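Local coordinates for protein acidocalcisomal pyrophosphatase (Trypanosoma brucei brucei, PDB 5CUY) that probably hydrolyses inorganic pyrophosphate with the help of bound magnesium, as other members of the soluble pyrophosphatase family do, at residues S180-Y185 against P248-I253. The protein carries 1 engineered substitution. Numbering follows the deposited sequence.
Sequences SYRVLY and PIKQDI
Pro248 lays the CB corner of its ring beside the CD2 methyl of Leu184, 3.5 Å away, the two side chains pointing the same way; CG of the same ring lies near CD of Arg182, roughly in the plane of the guanidinium group and off its edge. Ile249, the next residue, pairs with Val183 in the manner of a textbook antiparallel hydrogen-bonded pair. Val183 N donates to Ile249 O (3.0 Å, N-H...O angle 161°), while Ile249 N returns a bond of 3.0 Å to Val183 O. Ile249 O also receives a CA-H...O contact from Arg182. On the shared face Val183 CB and Ile249 CB lie 3.9 Å apart. CD1 of Ile249 abuts the edge of the Tyr185 ring, 3.3 Å from Tyr185 OH, a hydroxyl hydrogen-bonded to Gly308 O. This pairing joins strand 182-189, which also runs antiparallel to strands 166-173 and 195-198, to strand 249-254, itself flanked by strand 238-240, within one antiparallel sheet. Lys250 follows on the other face, its CB over one face of the Arg182 guanidinium, toward the rim, 3.6 Å from NE. The bend at chi2 (-71°) turns the Arg182 chain back along its strand, and NH1 donates to Tyr181 O at 2.7 Å from above the carbonyl plane. With NH1 also bonded to Pro179 O and NH2 in a salt bridge with Glu244, the group's rotation is probably fixed. At Gln251 direct backbone pairing gives way to a water that donates to Tyr181 O (2.7 Å) and weakly accepts from Gln251 N, while Gln251 OE1, oblique to the Tyr181 ring, is bonded to Tyr177 N.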
loop_
_atom_site.group_PDB
_atom_site.type_symbol
_atom_site.label_atom_id
_atom_site.label_comp_id
_atom_site.label_asym_id
_atom_site.label_seq_id
_atom_site.Cartn_x
_atom_site.Cartn_y
_atom_site.Cartn_z
ATOM N N SER D 180 -13.557 27.417 27.562
ATOM C CA SER D 180 -12.268 28.035 27.358
ATOM C C SER D 180 -11.510 27.426 26.199
ATOM O O SER D 180 -10.656 28.078 25.605
ATOM C CB SER D 180 -11.417 27.932 28.622
ATOM O OG SER D 180 -11.168 26.576 28.950
ATOM N N TYR D 181 -11.824 26.184 25.864
ATOM C CA TYR D 181 -11.107 25.519 24.783
ATOM C C TYR D 181 -11.058 26.248 23.405
ATOM O O TYR D 181 -12.046 26.735 22.870
ATOM C CB TYR D 181 -11.655 24.096 24.636
ATOM C CG TYR D 181 -10.820 23.256 23.742
ATOM C CD1 TYR D 181 -9.568 22.802 24.139
ATOM C CD2 TYR D 181 -11.243 22.983 22.443
ATOM C CE1 TYR D 181 -8.753 22.105 23.254
ATOM C CE2 TYR D 181 -10.437 22.281 21.536
ATOM C CZ TYR D 181 -9.200 21.855 21.941
ATOM O OH TYR D 181 -8.411 21.249 20.996
ATOM N N ARG D 182 -9.875 26.326 22.847
ATOM C CA ARG D 182 -9.708 26.954 21.567
ATOM C C ARG D 182 -8.463 26.372 20.935
ATOM O O ARG D 182 -7.485 26.086 21.627
ATOM C CB ARG D 182 -9.505 28.459 21.706
ATOM C CG ARG D 182 -10.721 29.261 22.137
ATOM C CD ARG D 182 -11.769 29.334 21.035
ATOM N NE ARG D 182 -12.925 30.155 21.383
ATOM C CZ ARG D 182 -13.734 29.962 22.434
ATOM N NH1 ARG D 182 -13.529 28.945 23.293
ATOM N NH2 ARG D 182 -14.770 30.786 22.610
ATOM N N VAL D 183 -8.498 26.179 19.615
ATOM C CA VAL D 183 -7.323 25.731 18.877
ATOM C C VAL D 183 -6.958 26.958 18.040
ATOM O O VAL D 183 -7.765 27.407 17.239
ATOM C CB VAL D 183 -7.663 24.587 17.961
ATOM C CG1 VAL D 183 -6.452 24.248 17.086
ATOM C CG2 VAL D 183 -8.077 23.388 18.777
ATOM N N LEU D 184 -5.769 27.521 18.255
ATOM C CA LEU D 184 -5.310 28.707 17.515
ATOM C C LEU D 184 -4.281 28.380 16.419
ATOM O O LEU D 184 -3.602 27.374 16.489
ATOM C CB LEU D 184 -4.703 29.739 18.472
ATOM C CG LEU D 184 -5.417 30.113 19.789
ATOM C CD1 LEU D 184 -4.982 31.503 20.222
ATOM C CD2 LEU D 184 -6.887 30.108 19.620
ATOM N N TYR D 185 -4.156 29.251 15.421
ATOM C CA TYR D 185 -3.208 29.039 14.325
ATOM C C TYR D 185 -2.198 30.135 14.103
ATOM O O TYR D 185 -2.486 31.323 14.263
ATOM C CB TYR D 185 -3.945 28.850 13.002
ATOM C CG TYR D 185 -4.860 27.664 12.970
ATOM C CD1 TYR D 185 -6.069 27.671 13.674
ATOM C CD2 TYR D 185 -4.490 26.511 12.302
ATOM C CE1 TYR D 185 -6.876 26.547 13.707
ATOM C CE2 TYR D 185 -5.279 25.404 12.339
ATOM C CZ TYR D 185 -6.471 25.432 13.037
ATOM O OH TYR D 185 -7.284 24.342 12.993
ATOM N N PRO D 248 -10.522 30.859 15.339
ATOM C CA PRO D 248 -9.916 29.656 15.894
ATOM C C PRO D 248 -11.017 28.607 16.035
ATOM O O PRO D 248 -12.222 28.927 16.017
ATOM C CB PRO D 248 -9.498 30.112 17.262
ATOM C CG PRO D 248 -10.645 31.041 17.621
ATOM C CD PRO D 248 -10.694 31.881 16.393
ATOM N N ILE D 249 -10.631 27.354 16.209
ATOM C CA ILE D 249 -11.642 26.342 16.406
ATOM C C ILE D 249 -12.122 26.431 17.861
ATOM O O ILE D 249 -11.311 26.696 18.754
ATOM C CB ILE D 249 -11.089 24.962 16.100
ATOM C CG1 ILE D 249 -11.020 24.816 14.578
ATOM C CG2 ILE D 249 -11.982 23.885 16.709
ATOM C CD1 ILE D 249 -10.282 23.673 14.120
ATOM N N LYS D 250 -13.437 26.292 18.076
ATOM C CA LYS D 250 -14.017 26.308 19.418
ATOM C C LYS D 250 -14.967 25.139 19.517
ATOM O O LYS D 250 -15.476 24.664 18.513
ATOM C CB LYS D 250 -14.777 27.614 19.719
ATOM C CG LYS D 250 -15.704 28.048 18.648
ATOM C CD LYS D 250 -17.126 27.946 19.055
ATOM C CE LYS D 250 -17.636 29.265 19.626
ATOM N NZ LYS D 250 -19.131 29.490 19.417
ATOM N N GLN D 251 -15.161 24.643 20.723
ATOM C CA GLN D 251 -16.057 23.547 20.940
ATOM C C GLN D 251 -17.499 24.097 20.993
ATOM O O GLN D 251 -17.726 25.288 21.258
ATOM C CB GLN D 251 -15.699 22.859 22.242
ATOM C CG GLN D 251 -16.561 21.698 22.574
ATOM C CD GLN D 251 -15.839 20.717 23.472
ATOM O OE1 GLN D 251 -14.767 21.016 24.004
ATOM N NE2 GLN D 251 -16.419 19.531 23.647
ATOM N N ASP D 252 -18.470 23.225 20.727
ATOM C CA ASP D 252 -19.853 23.628 20.740
ATOM C C ASP D 252 -20.467 23.474 22.133
ATOM O O ASP D 252 -20.872 22.403 22.555
ATOM C CB ASP D 252 -20.641 22.824 19.710
ATOM C CG ASP D 252 -22.032 23.361 19.524
ATOM O OD1 ASP D 252 -22.455 24.146 20.396
ATOM O OD2 ASP D 252 -22.697 22.999 18.524
ATOM N N ILE D 253 -20.530 24.577 22.845
ATOM C CA ILE D 253 -21.066 24.573 24.184
ATOM C C ILE D 253 -22.226 25.514 24.288
ATOM O O ILE D 253 -22.120 26.662 23.895
ATOM C CB ILE D 253 -20.031 25.047 25.189
ATOM C CG1 ILE D 253 -18.612 24.627 24.740
ATOM C CG2 ILE D 253 -20.433 24.519 26.574
ATOM C CD1 ILE D 253 -18.184 23.249 25.112
HETATM O O HOH W 1 -14.484 25.909 23.741
#